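Local atomic coordinates of membrane protein (Acinetobacter baumannii AB307-0294, PDB entry 5DL5), a protein that probably forms a channel across the outer membrane as a beta-barrel porin of the OprD family, a route for uptake of small molecules including antibiotics. Residues S233-D238 against G282-G287; N202-Y207 against Y220-F225; Y295-G300 against H330-Q335. All coordinates share one frame; numbering follows the deposited sequence.

Contact 1: S233-D238 against G282-G287; sequences SSLTYD and GTYATG
Strands 233-238 and 282-286 run antiparallel, their short axes 4.6 Å apart at 165°, and Ser234 with Ala285 and Thr236 with Thr283 form two hydrogen-bonded pairs. Each pair is closed by two backbone bonds, Ala285 N to Ser234 O being the straightest, with an angle of 168° at its hydrogen. Between them the non-hydrogen-bonded pair Leu235 and Tyr284 puts its side chains on the other face of the sheet. Leu235 CD1 lies 3.6 Å from Tyr284 CB and just as near CD1 of the ring, the two side chains crossing at about a right angle. The ring leans along the strand toward Ser233, because Tyr284 CG stands opposite its own backbone N (chi1 168°). At the end of the same row the hydroxyls of Ser233 and Thr286 share a hydrogen bond, OG to OG1 3.0 Å.

On the face of Ser234 and Thr236 two waters do the bridging. One is gripped by Ser234 OG at 2.6 Å and by Thr236 OG1 at 2.8 Å, and it donates to Thr283 O, a carbonyl that already takes the N-H of Thr236. The other joins Thr283 OG1 to Thr236 O, where it donates at 2.8 Å. Both carbonyls thus serve a water besides their strand partner.

The parent strands 233-246 and 273-286 are adjacent in the wall of the OprD-family barrel. Strand 216-229 flanks them on one side, its Lys226 and Asn224 touching Ser234 and Thr236. On the other side strand 289-300 continues the wall: Thr283 rests on Ser290 and Met292, and Ser290 OG bonds to Tyr284 O.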
loop_
_atom_site.group_PDB
_atom_site.type_symbol
_atom_site.label_atom_id
_atom_site.label_comp_id
_atom_site.label_asym_id
_atom_site.label_seq_id
_atom_site.Cartn_x
_atom_site.Cartn_y
_atom_site.Cartn_z
ATOM N N SER A 233 7.060 -10.751 -26.413
ATOM C CA SER A 233 8.071 -10.386 -25.423
ATOM C C SER A 233 8.094 -8.940 -25.308
ATOM O O SER A 233 7.724 -8.223 -26.246
ATOM C CB SER A 233 9.478 -10.784 -25.935
ATOM O OG SER A 233 9.595 -12.144 -26.003
ATOM N N SER A 234 8.653 -8.457 -24.235
ATOM C CA SER A 234 8.683 -7.047 -24.081
ATOM C C SER A 234 9.620 -6.690 -23.010
ATOM O O SER A 234 9.946 -7.498 -22.182
ATOM C CB SER A 234 7.303 -6.472 -23.654
ATOM O OG SER A 234 6.981 -6.948 -22.358
ATOM N N LEU A 235 9.929 -5.423 -23.028
ATOM C CA LEU A 235 10.710 -4.776 -22.033
ATOM C C LEU A 235 9.913 -3.636 -21.510
ATOM O O LEU A 235 9.465 -2.827 -22.295
ATOM C CB LEU A 235 12.019 -4.280 -22.640
ATOM C CG LEU A 235 13.163 -4.603 -21.676
ATOM C CD1 LEU A 235 13.780 -5.917 -22.088
ATOM C CD2 LEU A 235 14.200 -3.496 -21.656
ATOM N N THR A 236 9.763 -3.562 -20.202
ATOM C CA THR A 236 9.070 -2.480 -19.574
ATOM C C THR A 236 10.033 -1.748 -18.621
ATOM O O THR A 236 10.620 -2.372 -17.718
ATOM C CB THR A 236 7.867 -3.024 -18.754
ATOM O OG1 THR A 236 7.098 -3.786 -19.642
ATOM C CG2 THR A 236 7.001 -1.899 -18.003
ATOM N N TYR A 237 10.096 -0.414 -18.789
ATOM C CA TYR A 237 10.882 0.437 -17.973
ATOM C C TYR A 237 10.008 1.299 -17.148
ATOM O O TYR A 237 8.974 1.782 -17.600
ATOM C CB TYR A 237 11.708 1.392 -18.839
ATOM C CG TYR A 237 12.588 0.736 -19.844
ATOM C CD1 TYR A 237 12.139 0.528 -21.141
ATOM C CD2 TYR A 237 13.859 0.400 -19.534
ATOM C CE1 TYR A 237 12.971 -0.001 -22.112
ATOM C CE2 TYR A 237 14.706 -0.131 -20.458
ATOM C CZ TYR A 237 14.247 -0.314 -21.750
ATOM O OH TYR A 237 15.080 -0.889 -22.651
ATOM N N ASP A 238 10.414 1.506 -15.941
ATOM C CA ASP A 238 9.658 2.308 -14.967
ATOM C C ASP A 238 10.604 3.258 -14.198
ATOM O O ASP A 238 11.705 2.823 -13.671
ATOM C CB ASP A 238 8.912 1.398 -13.967
ATOM C CG ASP A 238 7.922 2.204 -13.098
ATOM O OD1 ASP A 238 6.774 2.538 -13.595
ATOM O OD2 ASP A 238 8.320 2.626 -11.956
ATOM N N GLY A 282 13.667 -2.252 -14.907
ATOM C CA GLY A 282 13.494 -2.770 -16.248
ATOM C C GLY A 282 13.096 -4.229 -16.126
ATOM O O GLY A 282 13.704 -4.919 -15.339
ATOM N N THR A 283 12.022 -4.643 -16.818
ATOM C CA THR A 283 11.474 -5.986 -16.787
ATOM C C THR A 283 11.485 -6.519 -18.180
ATOM O O THR A 283 10.949 -5.892 -19.076
ATOM C CB THR A 283 10.001 -5.963 -16.240
ATOM O OG1 THR A 283 10.057 -5.366 -14.980
ATOM C CG2 THR A 283 9.390 -7.322 -16.053
ATOM N N TYR A 284 12.097 -7.677 -18.370
ATOM C CA TYR A 284 12.065 -8.343 -19.641
ATOM C C TYR A 284 11.142 -9.484 -19.445
ATOM O O TYR A 284 11.370 -10.261 -18.545
ATOM C CB TYR A 284 13.456 -8.851 -20.007
ATOM C CG TYR A 284 13.478 -9.805 -21.162
ATOM C CD1 TYR A 284 12.939 -9.454 -22.386
ATOM C CD2 TYR A 284 14.022 -11.074 -21.037
ATOM C CE1 TYR A 284 12.985 -10.324 -23.472
ATOM C CE2 TYR A 284 14.125 -11.927 -22.132
ATOM C CZ TYR A 284 13.584 -11.558 -23.347
ATOM O OH TYR A 284 13.572 -12.412 -24.444
ATOM N N ALA A 285 10.162 -9.630 -20.324
ATOM C CA ALA A 285 9.186 -10.708 -20.232
ATOM C C ALA A 285 9.130 -11.407 -21.537
ATOM O O ALA A 285 9.239 -10.826 -22.615
ATOM C CB ALA A 285 7.811 -10.101 -19.862
ATOM N N THR A 286 9.144 -12.709 -21.461
ATOM C CA THR A 286 9.063 -13.531 -22.618
ATOM C C THR A 286 8.398 -14.886 -22.302
ATOM O O THR A 286 8.821 -15.662 -21.404
ATOM C CB THR A 286 10.455 -13.776 -23.234
ATOM O OG1 THR A 286 10.323 -14.550 -24.429
ATOM C CG2 THR A 286 11.369 -14.523 -22.277
ATOM N N GLY A 287 7.356 -15.197 -23.055
ATOM C CA GLY A 287 6.605 -16.459 -22.834
ATOM C C GLY A 287 6.137 -16.571 -21.378
ATOM O O GLY A 287 5.459 -15.676 -20.900
HETATM O O HOH W 1 8.084 -6.344 -20.063
HETATM O O HOH W 2 10.137 -2.642 -14.973
#

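Contact 2: N202-Y207 against Y220-F225; sequences NLNASY and YANVNF
A water gathers the polar side chains of Asn222, Ser206 and Asn204: it donates to Asn222 OD1 at 2.7 Å, shares a hydrogen bond with Ser206 OG at 3.1 Å, and reaches Asn204 OD1 in a weak third bond. Asn204 can take part because its CG sits between its backbone N and carbonyl carbon (chi1 56°), swinging the amide over the neighbouring strand. There OD1 comes 3.7 Å from Asn224 CB, and the two side chains lie side by side, pointing the same way, with their amide planes 3° apart. Ser206 OG meets the ring edge of Tyr220 at CE2.

The other face is apolar. Leu203 CD1 packs on Val223 CG2 at 3.9 Å, while Leu203 CB approaches the edge of the Phe225 ring at CD1. At the far end Tyr207 CD1, on the ring edge, lies 3.3 Å from Tyr220 O, which sits in the ring plane. Between the two faces, the backbones of Asn204 and Asn224, and of Ser206 and Asn222, form hydrogen-bonded pairs, each closed by two bonds.

This is the antiparallel hairpin 203-212/216-229. Strand 190-200 adjoins it through Phe199 and Lys196, and strand 233-246 follows on the other side, where Asp238 OD1 accepts from both Asn222 ND2 and Asn224 ND2.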
loop_
_atom_site.group_PDB
_atom_site.type_symbol
_atom_site.label_atom_id
_atom_site.label_comp_id
_atom_site.label_asym_id
_atom_site.label_seq_id
_atom_site.Cartn_x
_atom_site.Cartn_y
_atom_site.Cartn_z
ATOM N N ASN A 202 1.758 2.000 -25.074
ATOM C CA ASN A 202 3.004 1.686 -24.450
ATOM C C ASN A 202 3.474 2.641 -23.314
ATOM O O ASN A 202 4.389 2.285 -22.585
ATOM C CB ASN A 202 4.055 1.643 -25.465
ATOM C CG ASN A 202 3.878 0.499 -26.449
ATOM O OD1 ASN A 202 3.067 -0.403 -26.275
ATOM N ND2 ASN A 202 4.627 0.558 -27.478
ATOM N N LEU A 203 2.937 3.864 -23.254
ATOM C CA LEU A 203 3.463 4.914 -22.375
ATOM C C LEU A 203 2.410 5.627 -21.515
ATOM O O LEU A 203 1.321 6.070 -22.022
ATOM C CB LEU A 203 4.212 5.932 -23.221
ATOM C CG LEU A 203 4.692 7.222 -22.594
ATOM C CD1 LEU A 203 5.878 6.925 -21.746
ATOM C CD2 LEU A 203 4.975 8.361 -23.603
ATOM N N ASN A 204 2.675 5.659 -20.205
ATOM C CA ASN A 204 1.893 6.496 -19.371
ATOM C C ASN A 204 2.682 7.110 -18.245
ATOM O O ASN A 204 3.817 6.725 -17.959
ATOM C CB ASN A 204 0.741 5.728 -18.882
ATOM C CG ASN A 204 1.155 4.526 -18.199
ATOM O OD1 ASN A 204 1.673 4.628 -17.158
ATOM N ND2 ASN A 204 0.953 3.374 -18.797
ATOM N N ALA A 205 2.104 8.129 -17.658
ATOM C CA ALA A 205 2.780 8.893 -16.648
ATOM C C ALA A 205 1.771 9.455 -15.636
ATOM O O ALA A 205 0.547 9.490 -15.905
ATOM C CB ALA A 205 3.537 10.038 -17.246
ATOM N N SER A 206 2.292 9.785 -14.470
ATOM C CA SER A 206 1.482 10.404 -13.378
ATOM C C SER A 206 2.217 11.262 -12.432
ATOM O O SER A 206 3.400 11.167 -12.304
ATOM C CB SER A 206 0.713 9.377 -12.681
ATOM O OG SER A 206 1.484 8.521 -11.999
ATOM N N TYR A 207 1.507 12.194 -11.806
ATOM C CA TYR A 207 2.093 13.167 -10.901
ATOM C C TYR A 207 0.977 13.513 -9.894
ATOM O O TYR A 207 -0.178 13.831 -10.288
ATOM C CB TYR A 207 2.480 14.370 -11.787
ATOM C CG TYR A 207 3.185 15.507 -11.188
ATOM C CD1 TYR A 207 4.088 15.318 -10.143
ATOM C CD2 TYR A 207 3.106 16.770 -11.767
ATOM C CE1 TYR A 207 4.763 16.353 -9.579
ATOM C CE2 TYR A 207 3.846 17.850 -11.259
ATOM C CZ TYR A 207 4.691 17.626 -10.183
ATOM O OH TYR A 207 5.416 18.626 -9.601
ATOM N N TYR A 220 4.677 12.835 -5.899
ATOM C CA TYR A 220 5.016 11.535 -6.516
ATOM C C TYR A 220 4.936 11.788 -8.018
ATOM O O TYR A 220 4.038 12.478 -8.504
ATOM C CB TYR A 220 4.008 10.451 -6.151
ATOM C CG TYR A 220 4.103 9.124 -6.924
ATOM C CD1 TYR A 220 4.990 8.126 -6.533
ATOM C CD2 TYR A 220 3.308 8.902 -8.006
ATOM C CE1 TYR A 220 5.074 6.957 -7.201
ATOM C CE2 TYR A 220 3.437 7.728 -8.734
ATOM C CZ TYR A 220 4.250 6.754 -8.258
ATOM O OH TYR A 220 4.377 5.586 -8.901
ATOM N N ALA A 221 5.850 11.178 -8.759
ATOM C CA ALA A 221 5.794 11.147 -10.226
ATOM C C ALA A 221 6.116 9.712 -10.689
ATOM O O ALA A 221 6.929 9.024 -10.079
ATOM C CB ALA A 221 6.885 12.103 -10.792
ATOM N N ASN A 222 5.573 9.322 -11.828
ATOM C CA ASN A 222 5.899 8.026 -12.443
ATOM C C ASN A 222 5.842 8.178 -13.956
ATOM O O ASN A 222 5.014 8.923 -14.528
ATOM C CB ASN A 222 4.927 6.943 -11.995
ATOM C CG ASN A 222 5.057 5.636 -12.789
ATOM O OD1 ASN A 222 4.330 5.401 -13.717
ATOM N ND2 ASN A 222 5.943 4.786 -12.380
ATOM N N VAL A 223 6.740 7.446 -14.590
ATOM C CA VAL A 223 6.639 7.177 -16.020
ATOM C C VAL A 223 6.909 5.670 -16.259
ATOM O O VAL A 223 7.831 5.080 -15.648
ATOM C CB VAL A 223 7.479 8.168 -16.811
ATOM C CG1 VAL A 223 8.971 8.002 -16.546
ATOM C CG2 VAL A 223 7.313 7.881 -18.300
ATOM N N ASN A 224 6.158 5.099 -17.176
ATOM C CA ASN A 224 6.102 3.725 -17.431
ATOM C C ASN A 224 6.010 3.546 -18.944
ATOM O O ASN A 224 5.166 4.112 -19.605
ATOM C CB ASN A 224 4.988 3.013 -16.601
ATOM C CG ASN A 224 5.077 1.534 -16.715
ATOM O OD1 ASN A 224 4.703 0.948 -17.743
ATOM N ND2 ASN A 224 5.717 0.903 -15.718
ATOM N N PHE A 225 6.999 2.814 -19.494
ATOM C CA PHE A 225 7.182 2.675 -20.942
ATOM C C PHE A 225 7.407 1.178 -21.229
ATOM O O PHE A 225 8.330 0.575 -20.723
ATOM C CB PHE A 225 8.328 3.508 -21.523
ATOM C CG PHE A 225 8.486 3.323 -23.027
ATOM C CD1 PHE A 225 7.477 3.689 -23.893
ATOM C CD2 PHE A 225 9.572 2.711 -23.543
ATOM C CE1 PHE A 225 7.566 3.453 -25.270
ATOM C CE2 PHE A 225 9.693 2.485 -24.934
ATOM C CZ PHE A 225 8.680 2.849 -25.776
HETATM O O HOH W 3 1.890 6.522 -14.280
#

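Contact 3: Y295-G300 against H330-Q335; sequences YQQNTG and HEKSAQ
His330 meets Gly300 through its ring edge: CE1 is 3.0 Å from Gly300 O, which lies near the ring plane. A water ties the same two residues together, accepting from His330 N at 2.9 Å and probably donating to Gly300 O. The backbone joins in, with His330 CA against Asn298 O.

At Glu331 the carbonyl oxygen is held twice by one residue. Asn298 N donates to it at 2.9 Å and Asn298 ND2 at 3.2 Å, from opposite faces of the carbonyl plane. The ND2 bond is nearly straight, 174° at the hydrogen, and the oxygen lies in the plane of the asparagine amide. With its CG beside the backbone N (chi1 -71°), Asn298 can bring both N-H groups to one acceptor. Its OD1 goes to Asn275 and its ND2 also reaches Phe326 O, while the Glu331 carboxylate bonds to Gly328 N.

Here the chain enters strand 332-341, which pairs antiparallel with strand 289-300 in the wall of the OprD-type barrel; residues 301-331 form a long connection without helix or strand. Lys332 runs its aliphatic chain past the hydroxyl of Tyr295, CE to OH 3.3 Å, and lies alongside Gln297. That hydroxyl donates to Gln297 OE1 at 2.6 Å, from above the carbonyl plane. The lysine's NZ itself forms a salt bridge with Asp362.

Ser333 pairs with Gln296 through two backbone bonds, Ser333 N to Gln296 O measuring 2.8 Å, and its OG, hydrogen-bonded to Asn320 ND2, rests 3.5 Å from Gln296 CB. The second of these backbone bonds runs from Gln296 N to Ser333 O, which also touches the Tyr295 ring at CD1. Ala334 stands opposite Tyr295 as a non-hydrogen-bonded pair.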
loop_
_atom_site.group_PDB
_atom_site.type_symbol
_atom_site.label_atom_id
_atom_site.label_comp_id
_atom_site.label_asym_id
_atom_site.label_seq_id
_atom_site.Cartn_x
_atom_site.Cartn_y
_atom_site.Cartn_z
ATOM N N TYR A 295 16.773 -0.499 -9.217
ATOM C CA TYR A 295 17.646 0.266 -8.320
ATOM C C TYR A 295 16.837 1.374 -7.716
ATOM O O TYR A 295 16.015 1.955 -8.408
ATOM C CB TYR A 295 18.823 0.862 -9.163
ATOM C CG TYR A 295 19.698 1.769 -8.391
ATOM C CD1 TYR A 295 20.726 1.257 -7.560
ATOM C CD2 TYR A 295 19.510 3.143 -8.435
ATOM C CE1 TYR A 295 21.503 2.125 -6.768
ATOM C CE2 TYR A 295 20.269 4.025 -7.672
ATOM C CZ TYR A 295 21.316 3.495 -6.864
ATOM O OH TYR A 295 22.090 4.369 -6.087
ATOM N N GLN A 296 17.092 1.666 -6.418
ATOM C CA GLN A 296 16.312 2.574 -5.648
ATOM C C GLN A 296 17.265 3.337 -4.767
ATOM O O GLN A 296 18.206 2.786 -4.217
ATOM C CB GLN A 296 15.309 1.760 -4.813
ATOM C CG GLN A 296 14.323 2.514 -4.015
ATOM C CD GLN A 296 13.195 1.580 -3.489
ATOM O OE1 GLN A 296 12.415 1.080 -4.278
ATOM N NE2 GLN A 296 13.149 1.356 -2.217
ATOM N N GLN A 297 17.059 4.641 -4.596
ATOM C CA GLN A 297 18.000 5.383 -3.724
ATOM C C GLN A 297 17.273 6.505 -2.993
ATOM O O GLN A 297 16.352 7.152 -3.544
ATOM C CB GLN A 297 19.066 5.967 -4.650
ATOM C CG GLN A 297 19.875 7.087 -4.066
ATOM C CD GLN A 297 21.102 7.470 -4.923
ATOM O OE1 GLN A 297 21.438 6.832 -5.951
ATOM N NE2 GLN A 297 21.917 8.375 -4.340
ATOM N N ASN A 298 17.662 6.709 -1.760
ATOM C CA ASN A 298 17.189 7.796 -0.935
ATOM C C ASN A 298 18.245 8.884 -0.817
ATOM O O ASN A 298 19.424 8.526 -0.679
ATOM C CB ASN A 298 16.991 7.293 0.510
ATOM C CG ASN A 298 15.815 6.363 0.662
ATOM O OD1 ASN A 298 14.701 6.811 1.102
ATOM N ND2 ASN A 298 16.033 5.027 0.309
ATOM N N THR A 299 17.849 10.160 -0.846
ATOM C CA THR A 299 18.778 11.246 -0.495
ATOM C C THR A 299 17.988 12.200 0.479
ATOM O O THR A 299 16.735 12.052 0.696
ATOM C CB THR A 299 19.214 12.029 -1.743
ATOM O OG1 THR A 299 18.080 12.484 -2.444
ATOM C CG2 THR A 299 19.892 11.184 -2.702
ATOM N N GLY A 300 18.702 13.150 1.040
ATOM C CA GLY A 300 18.236 14.085 2.055
ATOM C C GLY A 300 18.602 13.688 3.475
ATOM O O GLY A 300 19.323 12.722 3.687
ATOM N N HIS A 330 19.620 7.781 3.240
ATOM C CA HIS A 330 20.733 7.608 2.209
ATOM C C HIS A 330 20.801 6.229 1.638
ATOM O O HIS A 330 21.756 5.926 0.987
ATOM C CB HIS A 330 22.106 8.007 2.811
ATOM C CG HIS A 330 22.376 9.470 2.727
ATOM N ND1 HIS A 330 21.556 10.434 3.326
ATOM C CD2 HIS A 330 23.331 10.158 2.036
ATOM C CE1 HIS A 330 22.022 11.650 3.046
ATOM N NE2 HIS A 330 23.086 11.509 2.257
ATOM N N GLU A 331 19.793 5.337 1.903
ATOM C CA GLU A 331 19.934 3.961 1.503
ATOM C C GLU A 331 19.862 3.811 -0.014
ATOM O O GLU A 331 18.942 4.314 -0.684
ATOM C CB GLU A 331 18.833 3.086 2.144
ATOM C CG GLU A 331 19.019 1.614 1.852
ATOM C CD GLU A 331 18.065 0.688 2.539
ATOM O OE1 GLU A 331 17.164 1.178 3.221
ATOM O OE2 GLU A 331 18.232 -0.543 2.332
ATOM N N LYS A 332 20.814 3.084 -0.546
ATOM C CA LYS A 332 20.716 2.590 -1.909
ATOM C C LYS A 332 20.293 1.124 -1.949
ATOM O O LYS A 332 20.690 0.411 -1.073
ATOM C CB LYS A 332 22.092 2.725 -2.604
ATOM C CG LYS A 332 22.635 4.141 -2.663
ATOM C CD LYS A 332 24.029 4.052 -3.294
ATOM C CE LYS A 332 24.489 5.265 -4.047
ATOM N NZ LYS A 332 25.039 6.160 -3.033
ATOM N N SER A 333 19.617 0.638 -3.028
ATOM C CA SER A 333 19.368 -0.792 -3.064
ATOM C C SER A 333 19.165 -1.301 -4.499
ATOM O O SER A 333 18.864 -0.531 -5.436
ATOM C CB SER A 333 18.096 -1.137 -2.216
ATOM O OG SER A 333 16.954 -0.425 -2.683
ATOM N N ALA A 334 19.388 -2.600 -4.667
ATOM C CA ALA A 334 19.364 -3.230 -5.977
ATOM C C ALA A 334 18.654 -4.560 -5.838
ATOM O O ALA A 334 18.843 -5.249 -4.838
ATOM C CB ALA A 334 20.770 -3.449 -6.494
ATOM N N GLN A 335 17.819 -4.866 -6.824
ATOM C CA GLN A 335 17.044 -6.032 -6.825
ATOM C C GLN A 335 17.160 -6.787 -8.133
ATOM O O GLN A 335 17.139 -6.206 -9.203
ATOM C CB GLN A 335 15.553 -5.646 -6.658
ATOM C CG GLN A 335 14.555 -6.757 -6.977
ATOM C CD GLN A 335 13.050 -6.495 -6.701
ATOM O OE1 GLN A 335 12.271 -7.430 -6.739
ATOM N NE2 GLN A 335 12.643 -5.209 -6.431
HETATM O O HOH W 4 17.973 10.084 2.876
#

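In the fold
All three contacts are antiparallel strand pairs of the barrel wall. Contacts 1 and 2 sit on consecutive strands, centres about 16 Å apart, and touch directly: Tyr237 N lies 2.8 Å from Phe225 O, probably a backbone hydrogen bond, and Thr236 CG2 packs 3.7 Å from Asn224 OD1; the Asp238 carboxylate joins them as well. Contact 3 lies one strand step beyond contact 1, since strand 273-286 neighbours strand 289-300, yet the centres are about 22 Å apart and the nearest atoms about 7 Å. From contact 2 it is about 20 Å between centres. A bound C8E detergent molecule lies about 12 Å from the Glu331 side chain in contact 3.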